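Local coordinates for putative rRNA methylase (Clostridium thermocellum ATCC 27405, PDB 3EEY), which binds S-adenosylmethionine and is probably a methyltransferase, with ribosomal RNA as its presumed substrate, at residues K6-Q11 and T170-Q175; G23-D28 and I90-K95; G48-F53 and D74-I79. One frame throughout, in Å; residues are numbered along the deposited sequence.

Contact 1: K6-Q11 and T170-Q175; sequences KNSLGQ and TDFINQ
Phe172, near the end of strand 165-172, sets the CZ edge of its ring against Lys6 and the first turn of helix 8-19, where Ser8 and Gln11 also receive it. No direct hydrogen bond joins the two segments, which bury 198 Å² between them.

The ring contacts come first. Phe172 CZ lies 3.1 Å from Lys6 O, which sits at the ring edge near its plane, an approach that sets an aromatic C-H against a carbonyl oxygen. On the same rim Phe172 CE2 is 3.7 Å from Ser8 N, also near the ring plane. The Gln11 and Phe172 side chains approach head-on from their two backbones, NE2 oblique to the ring and 3.5 Å from Phe172 CZ, with amide and ring planes 83° apart. With CG anti to its carbonyl carbon (chi1 -76°) and the chain extended beyond it, Gln11 carries its amide across to the strand.

The polar contacts fix that amide. Gln11 NE2 donates to Lys6 O at 2.8 Å, with the N-H pointing almost straight at the oxygen (166°), and it also bonds to Gln168 of the second subunit. A water that donates to Gln11 OE1 at 2.6 Å lies 2.7 Å from Thr170 OG1 and bridges the segments. Asn7 is the N-cap of the helix, its OD1 accepting from Gly10 N at 3.0 Å. Ser8 OG hydrogen-bonds to the carbonyl O of Pro180.

Packing against the methyl is looser: Thr170 CG2 stands 3.9 Å from Gln11 NE2. Residues Thr170 to Phe172 pair antiparallel with a strand of the second subunit, continuing the sheet across the interface.

Lys6 O thus accepts one N-H from Gln11 and lies against the positively polarised ring edge, probably a mild electrostatic attraction, while the buried Gln11 amide, anchored through oxygen and nitrogen, ties the helix start to the dimer interface.

Contact 2: G23-D28 and I90-K95; sequences GDTVVD and IDCPVK
Thr25 O meets Lys95 N where strand 25-28 and the start of strand 94-101 begin to pair as parallel neighbours in the central sheet of this Rossmann-like methyltransferase fold. The bond is 2.8 Å long with an angle of 167° at the hydrogen. Val94 CA comes within 3.3 Å of the same Thr25 O, but this CA-H...O contact is bent and at most weak, so the carbonyl is satisfied by the Lys95 amide. Further along, Val27 continues the pairing through backbone hydrogen bonding with Ala96.

The charged pair lies at the start of this strand pairing. Lys95 NZ forms a salt bridge to Asp24 OD2 at 3.0 Å, meeting the oxygen on its syn side but 30° out of the carboxylate plane. The lysine chain leaves the backbone with CG anti to N (chi1 -164°) and then bends at chi2 and chi4, which folds the ammonium back over the aspartate. Asp24 OD2 has a second donor in Lys21 N, the stronger of its partners, and this oxygen is thus gripped by a backbone amide as well as by the lysine. Other polar atoms of the strand have partners outside the pair: Val26 bonds through its backbone to Arg49 and Phe51, Asp28 OD2 to Thr37 OG1 and Asp28 OD1 to Thr30 N.

Apolar groups fill in beside these bonds. Thr25 CG2 lies 3.8 Å from Cys92 SG, and the Thr25 and Val94 side chains cross at about a right angle. Val94 also packs on Leu129 of the short strand 129-130, while Ile90 touches Phe51. Val27 bridges both parts of the incoming segment with a single methyl: its CG2 is 3.9 Å from Val94 CG1 and meets Ile90 CD1 tip to tip at 3.8 Å.

Contact 3: G48-F53 and D74-I79; sequences GRVFGF and DRVTLI
The beta-alpha-beta unit formed by strand 49-53, helix 57-69 and strand 76-79 brings these two strands together as parallel neighbours, their axes 4.7 Å apart and inclined by 17°. The ladder is regular: Val50 N bonds to Arg75 O at 3.0 Å, Thr77 N to Val50 O, Gly52 N to Thr77 O and Ile79 N to Gly52 O.

At its beginning two arginines cross. Arg75 NE donates to Gly48 O at 2.7 Å, the oxygen lying in the guanidinium plane. Arg49, bent at chi2 and chi3, sets NH2 over one face of the Arg75 guanidinium, 3.4 Å from Arg75 CZ, the planes 51° apart. Arg75 O lies over one face of the Arg49 guanidinium, 3.1 Å above its plane; this oxygen and Gly48 O probably ease the like-charge contact. A water accepts from Arg49 NH2 and donates to Asp74 O. The Arg49 NH1 bond to Thr77 OG1 is weak.

On the face bearing the phenylalanines, Ile79 CD1 lies at the edge of the Phe51 ring, 3.8 Å from Phe51 CD1, while Ile79 CG2 lies 3.7 Å from Phe53 CE1.

Strand 25-28 pairs with the other side of strand 49-53, and helices 35-44 and 57-69 cover the face bearing Val76.

Contacts 2 and 3 are adjacent parts of one sheet, their centres 9 Å apart. Strand 25-28 of contact 2 neighbours strand 49-53 of contact 3 through probable backbone hydrogen bonds, Asp28 N to Phe51 O (2.8 Å) and Val26 N to Arg49 O (2.9 Å). Contact 1 lies across the chain's centre, 27 and 28 Å from them centre to centre, yet reaches the same sheet at strand 165-172, the end within this chain away from strand 76-79, and encloses both along the chain. Bound S-adenosylmethionine is about 4 Å from the Phe53 side chain, itself about 4 Å from that of the ligand-binding His83, against about 9 Å for Val27 and 12 Å for Ser8.

Contact 1: K6-Q11 and T170-Q175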
loop_
_atom_site.group_PDB
_atom_site.type_symbol
_atom_site.label_atom_id
_atom_site.label_comp_id
_atom_site.label_asym_id
_atom_site.label_seq_id
_atom_site.Cartn_x
_atom_site.Cartn_y
_atom_site.Cartn_z
ATOM N N LYS A 6 -2.822 -7.345 5.252
ATOM C CA LYS A 6 -1.853 -8.412 5.006
ATOM C C LYS A 6 -0.437 -7.882 4.977
ATOM O O LYS A 6 -0.211 -6.696 4.730
ATOM C CB LYS A 6 -2.152 -9.128 3.687
ATOM C CG LYS A 6 -3.453 -9.885 3.679
ATOM C CD LYS A 6 -3.707 -10.562 2.349
ATOM C CE LYS A 6 -5.161 -11.025 2.273
ATOM N NZ LYS A 6 -5.550 -11.533 0.932
ATOM N N ASN A 7 0.522 -8.770 5.214
ATOM C CA ASN A 7 1.932 -8.420 5.034
ATOM C C ASN A 7 2.280 -8.265 3.551
ATOM O O ASN A 7 1.444 -8.543 2.689
ATOM C CB ASN A 7 2.853 -9.430 5.737
ATOM C CG ASN A 7 2.760 -10.841 5.160
ATOM O OD1 ASN A 7 2.030 -11.112 4.205
ATOM N ND2 ASN A 7 3.508 -11.752 5.755
ATOM N N SER A 8 3.504 -7.836 3.269
ATOM C CA SER A 8 3.960 -7.578 1.901
ATOM C C SER A 8 3.782 -8.777 0.975
ATOM O O SER A 8 3.230 -8.641 -0.119
ATOM C CB SER A 8 5.408 -7.111 1.910
ATOM O OG SER A 8 5.508 -5.858 2.558
ATOM N N LEU A 9 4.204 -9.951 1.439
ATOM C CA LEU A 9 4.020 -11.195 0.700
ATOM C C LEU A 9 2.564 -11.476 0.321
ATOM O O LEU A 9 2.279 -11.805 -0.826
ATOM C CB LEU A 9 4.598 -12.376 1.488
ATOM C CG LEU A 9 4.579 -13.761 0.828
ATOM C CD1 LEU A 9 5.392 -13.815 -0.473
ATOM C CD2 LEU A 9 5.074 -14.812 1.804
ATOM N N GLY A 10 1.653 -11.335 1.278
ATOM C CA GLY A 10 0.227 -11.508 1.033
ATOM C C GLY A 10 -0.372 -10.454 0.118
ATOM O O GLY A 10 -1.244 -10.759 -0.692
ATOM N N GLN A 11 0.100 -9.218 0.257
ATOM C CA GLN A 11 -0.342 -8.091 -0.561
ATOM C C GLN A 11 0.107 -8.167 -2.025
ATOM O O GLN A 11 -0.643 -7.753 -2.918
ATOM C CB GLN A 11 0.109 -6.775 0.061
ATOM C CG GLN A 11 -0.712 -6.346 1.257
ATOM C CD GLN A 11 -0.489 -4.909 1.617
ATOM O OE1 GLN A 11 -0.645 -4.008 0.783
ATOM N NE2 GLN A 11 -0.125 -4.674 2.867
ATOM N N THR A 170 5.124 -0.077 0.059
ATOM C CA THR A 170 4.309 -0.387 1.213
ATOM C C THR A 170 5.241 -0.916 2.306
ATOM O O THR A 170 6.094 -1.755 2.044
ATOM C CB THR A 170 3.192 -1.402 0.851
ATOM O OG1 THR A 170 2.361 -0.843 -0.176
ATOM C CG2 THR A 170 2.322 -1.721 2.051
ATOM N N ASP A 171 5.067 -0.412 3.522
ATOM C CA ASP A 171 6.052 -0.541 4.575
ATOM C C ASP A 171 5.341 -0.595 5.924
ATOM O O ASP A 171 4.448 0.201 6.185
ATOM C CB ASP A 171 6.979 0.678 4.522
ATOM C CG ASP A 171 8.322 0.434 5.178
ATOM O OD1 ASP A 171 8.562 -0.683 5.695
ATOM O OD2 ASP A 171 9.143 1.377 5.170
ATOM N N PHE A 172 5.745 -1.539 6.772
ATOM C CA PHE A 172 5.220 -1.651 8.128
ATOM C C PHE A 172 6.206 -1.048 9.103
ATOM O O PHE A 172 7.215 -1.652 9.436
ATOM C CB PHE A 172 4.878 -3.101 8.456
ATOM C CG PHE A 172 3.859 -3.683 7.515
ATOM C CD1 PHE A 172 2.496 -3.461 7.717
ATOM C CD2 PHE A 172 4.265 -4.402 6.390
ATOM C CE1 PHE A 172 1.538 -3.977 6.823
ATOM C CE2 PHE A 172 3.317 -4.908 5.483
ATOM C CZ PHE A 172 1.965 -4.696 5.704
ATOM N N ILE A 173 5.893 0.166 9.543
ATOM C CA ILE A 173 6.886 1.046 10.150
ATOM C C ILE A 173 7.019 0.880 11.664
ATOM O O ILE A 173 7.972 1.383 12.247
ATOM C CB ILE A 173 6.645 2.543 9.760
ATOM C CG1 ILE A 173 5.294 3.039 10.282
ATOM C CG2 ILE A 173 6.722 2.716 8.252
ATOM C CD1 ILE A 173 5.020 4.525 10.060
ATOM N N ASN A 174 6.070 0.179 12.284
ATOM C CA ASN A 174 6.114 -0.089 13.718
ATOM C C ASN A 174 6.605 -1.496 14.069
ATOM O O ASN A 174 6.663 -1.868 15.245
ATOM C CB ASN A 174 4.757 0.195 14.367
ATOM C CG ASN A 174 3.735 -0.899 14.110
ATOM O OD1 ASN A 174 3.674 -1.478 13.024
ATOM N ND2 ASN A 174 2.896 -1.159 15.105
ATOM N N GLN A 175 6.954 -2.267 13.041
ATOM C CA GLN A 175 7.495 -3.611 13.227
ATOM C C GLN A 175 9.011 -3.586 13.285
ATOM O O GLN A 175 9.660 -2.857 12.536
ATOM C CB GLN A 175 7.027 -4.553 12.113
ATOM C CG GLN A 175 5.557 -4.919 12.179
ATOM C CD GLN A 175 5.137 -5.863 11.070
ATOM O OE1 GLN A 175 5.914 -6.716 10.637
ATOM N NE2 GLN A 175 3.900 -5.715 10.600
HETATM O O HOH W 1 -0.224 -1.703 -0.353
#

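Contact 2: G23-D28 and I90-K95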
loop_
_atom_site.group_PDB
_atom_site.type_symbol
_atom_site.label_atom_id
_atom_site.label_comp_id
_atom_site.label_asym_id
_atom_site.label_seq_id
_atom_site.Cartn_x
_atom_site.Cartn_y
_atom_site.Cartn_z
ATOM N N GLY A 23 -5.439 -16.278 -19.724
ATOM C CA GLY A 23 -4.864 -16.155 -21.058
ATOM C C GLY A 23 -3.657 -15.235 -21.146
ATOM O O GLY A 23 -3.021 -15.148 -22.199
ATOM N N ASP A 24 -3.336 -14.564 -20.039
ATOM C CA ASP A 24 -2.233 -13.599 -19.986
ATOM C C ASP A 24 -0.870 -14.266 -19.992
ATOM O O ASP A 24 -0.753 -15.454 -19.717
ATOM C CB ASP A 24 -2.357 -12.706 -18.747
ATOM C CG ASP A 24 -3.374 -11.591 -18.922
ATOM O OD1 ASP A 24 -3.679 -11.224 -20.080
ATOM O OD2 ASP A 24 -3.861 -11.071 -17.895
ATOM N N THR A 25 0.163 -13.498 -20.321
ATOM C CA THR A 25 1.532 -13.969 -20.174
ATOM C C THR A 25 2.156 -13.257 -18.981
ATOM O O THR A 25 2.159 -12.030 -18.915
ATOM C CB THR A 25 2.360 -13.777 -21.468
ATOM O OG1 THR A 25 1.752 -14.515 -22.531
ATOM C CG2 THR A 25 3.795 -14.276 -21.287
ATOM N N VAL A 26 2.648 -14.043 -18.027
ATOM C CA VAL A 26 3.191 -13.528 -16.775
ATOM C C VAL A 26 4.574 -14.126 -16.515
ATOM O O VAL A 26 4.946 -15.108 -17.145
ATOM C CB VAL A 26 2.233 -13.783 -15.565
ATOM C CG1 VAL A 26 0.885 -13.095 -15.768
ATOM C CG2 VAL A 26 2.030 -15.278 -15.321
ATOM N N VAL A 27 5.334 -13.514 -15.606
ATOM C CA VAL A 27 6.686 -13.968 -15.271
ATOM C C VAL A 27 6.871 -14.105 -13.756
ATOM O O VAL A 27 6.492 -13.219 -12.999
ATOM C CB VAL A 27 7.803 -13.001 -15.817
ATOM C CG1 VAL A 27 9.178 -13.614 -15.650
ATOM C CG2 VAL A 27 7.582 -12.636 -17.278
ATOM N N ASP A 28 7.433 -15.231 -13.331
ATOM C CA ASP A 28 7.968 -15.373 -11.991
ATOM C C ASP A 28 9.477 -15.249 -12.150
ATOM O O ASP A 28 10.133 -16.155 -12.649
ATOM C CB ASP A 28 7.571 -16.728 -11.384
ATOM C CG ASP A 28 7.973 -16.864 -9.918
ATOM O OD1 ASP A 28 8.692 -15.992 -9.387
ATOM O OD2 ASP A 28 7.566 -17.862 -9.287
ATOM N N ILE A 90 11.685 -14.023 -23.848
ATOM C CA ILE A 90 10.344 -13.456 -23.970
ATOM C C ILE A 90 10.367 -12.323 -25.001
ATOM O O ILE A 90 11.246 -11.458 -24.956
ATOM C CB ILE A 90 9.818 -12.948 -22.590
ATOM C CG1 ILE A 90 9.986 -14.034 -21.518
ATOM C CG2 ILE A 90 8.351 -12.515 -22.686
ATOM C CD1 ILE A 90 9.949 -13.546 -20.087
ATOM N N ASP A 91 9.415 -12.342 -25.932
ATOM C CA ASP A 91 9.318 -11.312 -26.970
ATOM C C ASP A 91 7.933 -10.666 -27.038
ATOM O O ASP A 91 7.758 -9.626 -27.681
ATOM C CB ASP A 91 9.734 -11.872 -28.341
ATOM C CG ASP A 91 8.864 -13.041 -28.804
ATOM O OD1 ASP A 91 8.246 -13.730 -27.959
ATOM O OD2 ASP A 91 8.809 -13.280 -30.029
ATOM N N CYS A 92 6.962 -11.289 -26.375
ATOM C CA CYS A 92 5.596 -10.768 -26.279
ATOM C C CYS A 92 5.474 -9.825 -25.072
ATOM O O CYS A 92 6.295 -9.898 -24.153
ATOM C CB CYS A 92 4.609 -11.934 -26.147
ATOM S SG CYS A 92 4.897 -12.952 -24.684
ATOM N N PRO A 93 4.474 -8.915 -25.081
ATOM C CA PRO A 93 4.195 -8.120 -23.880
ATOM C C PRO A 93 3.634 -8.947 -22.715
ATOM O O PRO A 93 2.738 -9.774 -22.911
ATOM C CB PRO A 93 3.141 -7.112 -24.360
ATOM C CG PRO A 93 3.223 -7.131 -25.847
ATOM C CD PRO A 93 3.595 -8.527 -26.198
ATOM N N VAL A 94 4.165 -8.718 -21.515
ATOM C CA VAL A 94 3.712 -9.435 -20.323
ATOM C C VAL A 94 2.776 -8.587 -19.462
ATOM O O VAL A 94 2.867 -7.355 -19.449
ATOM C CB VAL A 94 4.888 -10.015 -19.472
ATOM C CG1 VAL A 94 5.785 -10.895 -20.327
ATOM C CG2 VAL A 94 5.705 -8.913 -18.796
ATOM N N LYS A 95 1.863 -9.253 -18.764
ATOM C CA LYS A 95 0.911 -8.566 -17.895
ATOM C C LYS A 95 1.496 -8.296 -16.513
ATOM O O LYS A 95 1.242 -7.245 -15.929
ATOM C CB LYS A 95 -0.391 -9.361 -17.779
ATOM C CG LYS A 95 -1.576 -8.579 -17.215
ATOM C CD LYS A 95 -2.042 -7.481 -18.168
ATOM C CE LYS A 95 -3.499 -7.107 -17.936
ATOM N NZ LYS A 95 -4.421 -8.206 -18.347
#

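Contact 3: G48-F53 and D74-I79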
loop_
_atom_site.group_PDB
_atom_site.type_symbol
_atom_site.label_atom_id
_atom_site.label_comp_id
_atom_site.label_asym_id
_atom_site.label_seq_id
_atom_site.Cartn_x
_atom_site.Cartn_y
_atom_site.Cartn_z
ATOM N N GLY A 48 -2.988 -19.537 -20.995
ATOM C CA GLY A 48 -1.995 -18.567 -20.556
ATOM C C GLY A 48 -0.602 -19.152 -20.498
ATOM O O GLY A 48 -0.413 -20.353 -20.703
ATOM N N ARG A 49 0.373 -18.299 -20.210
ATOM C CA ARG A 49 1.771 -18.714 -20.159
ATOM C C ARG A 49 2.501 -18.068 -18.978
ATOM O O ARG A 49 2.379 -16.876 -18.747
ATOM C CB ARG A 49 2.462 -18.401 -21.501
ATOM C CG ARG A 49 3.983 -18.644 -21.571
ATOM C CD ARG A 49 4.400 -20.103 -21.331
ATOM N NE ARG A 49 3.602 -21.051 -22.109
ATOM C CZ ARG A 49 3.747 -22.372 -22.079
ATOM N NH1 ARG A 49 4.672 -22.936 -21.311
ATOM N NH2 ARG A 49 2.962 -23.134 -22.826
ATOM N N VAL A 50 3.245 -18.881 -18.236
ATOM C CA VAL A 50 4.094 -18.425 -17.151
ATOM C C VAL A 50 5.559 -18.739 -17.474
ATOM O O VAL A 50 5.911 -19.887 -17.731
ATOM C CB VAL A 50 3.740 -19.128 -15.809
ATOM C CG1 VAL A 50 4.592 -18.573 -14.654
ATOM C CG2 VAL A 50 2.260 -19.015 -15.501
ATOM N N PHE A 51 6.406 -17.713 -17.462
ATOM C CA PHE A 51 7.842 -17.907 -17.555
ATOM C C PHE A 51 8.432 -17.859 -16.156
ATOM O O PHE A 51 8.197 -16.915 -15.404
ATOM C CB PHE A 51 8.491 -16.843 -18.451
ATOM C CG PHE A 51 8.178 -17.002 -19.913
ATOM C CD1 PHE A 51 8.928 -17.866 -20.706
ATOM C CD2 PHE A 51 7.137 -16.288 -20.500
ATOM C CE1 PHE A 51 8.646 -18.018 -22.062
ATOM C CE2 PHE A 51 6.846 -16.431 -21.857
ATOM C CZ PHE A 51 7.603 -17.297 -22.639
ATOM N N GLY A 52 9.182 -18.892 -15.806
ATOM C CA GLY A 52 9.837 -18.967 -14.507
ATOM C C GLY A 52 11.346 -18.997 -14.623
ATOM O O GLY A 52 11.888 -19.635 -15.518
ATOM N N PHE A 53 12.019 -18.300 -13.715
ATOM C CA PHE A 53 13.466 -18.139 -13.754
ATOM C C PHE A 53 14.083 -18.455 -12.407
ATOM O O PHE A 53 13.546 -18.054 -11.370
ATOM C CB PHE A 53 13.845 -16.690 -14.114
ATOM C CG PHE A 53 13.555 -16.310 -15.535
ATOM C CD1 PHE A 53 14.507 -16.517 -16.536
ATOM C CD2 PHE A 53 12.343 -15.727 -15.877
ATOM C CE1 PHE A 53 14.246 -16.163 -17.857
ATOM C CE2 PHE A 53 12.071 -15.375 -17.194
ATOM C CZ PHE A 53 13.021 -15.604 -18.186
ATOM N N ASP A 74 1.943 -27.619 -17.518
ATOM C CA ASP A 74 1.555 -27.469 -18.926
ATOM C C ASP A 74 1.791 -26.070 -19.480
ATOM O O ASP A 74 2.289 -25.901 -20.595
ATOM C CB ASP A 74 0.068 -27.806 -19.105
ATOM C CG ASP A 74 -0.470 -28.724 -18.016
ATOM O OD1 ASP A 74 -0.818 -29.882 -18.335
ATOM O OD2 ASP A 74 -0.552 -28.289 -16.844
ATOM N N ARG A 75 1.391 -25.067 -18.732
ATOM C CA ARG A 75 1.527 -23.696 -19.174
ATOM C C ARG A 75 2.707 -22.945 -18.616
ATOM O O ARG A 75 2.798 -21.773 -18.773
ATOM C CB ARG A 75 0.268 -22.911 -18.896
ATOM C CG ARG A 75 -0.850 -23.224 -19.812
ATOM C CD ARG A 75 -0.344 -23.675 -21.149
ATOM N NE ARG A 75 -0.471 -22.630 -22.128
ATOM C CZ ARG A 75 -0.382 -22.816 -23.422
ATOM N NH1 ARG A 75 -0.515 -21.798 -24.240
ATOM N NH2 ARG A 75 -0.163 -24.024 -23.896
ATOM N N VAL A 76 3.620 -23.636 -17.990
ATOM C CA VAL A 76 4.831 -23.019 -17.427
ATOM C C VAL A 76 6.114 -23.378 -18.193
ATOM O O VAL A 76 6.402 -24.550 -18.419
ATOM C CB VAL A 76 4.999 -23.375 -15.922
ATOM C CG1 VAL A 76 6.177 -22.632 -15.311
ATOM C CG2 VAL A 76 3.725 -23.060 -15.150
ATOM N N THR A 77 6.874 -22.357 -18.587
ATOM C CA THR A 77 8.210 -22.537 -19.157
ATOM C C THR A 77 9.274 -22.174 -18.114
ATOM O O THR A 77 9.465 -21.001 -17.777
ATOM C CB THR A 77 8.402 -21.676 -20.425
ATOM O OG1 THR A 77 7.352 -21.950 -21.357
ATOM C CG2 THR A 77 9.736 -21.956 -21.078
ATOM N N LEU A 78 9.959 -23.189 -17.599
ATOM C CA LEU A 78 11.006 -22.982 -16.601
ATOM C C LEU A 78 12.369 -22.844 -17.256
ATOM O O LEU A 78 12.771 -23.685 -18.064
ATOM C CB LEU A 78 11.024 -24.118 -15.574
ATOM C CG LEU A 78 9.828 -24.233 -14.622
ATOM C CD1 LEU A 78 9.974 -25.455 -13.735
ATOM C CD2 LEU A 78 9.665 -22.978 -13.779
ATOM N N ILE A 79 13.074 -21.775 -16.894
ATOM C CA ILE A 79 14.342 -21.409 -17.516
ATOM C C ILE A 79 15.415 -21.313 -16.442
ATOM O O ILE A 79 15.257 -20.581 -15.465
ATOM C CB ILE A 79 14.210 -20.069 -18.288
ATOM C CG1 ILE A 79 13.307 -20.253 -19.516
ATOM C CG2 ILE A 79 15.563 -19.553 -18.721
ATOM C CD1 ILE A 79 12.439 -19.064 -19.829
HETATM O O HOH W 2 3.866 -25.980 -23.039
#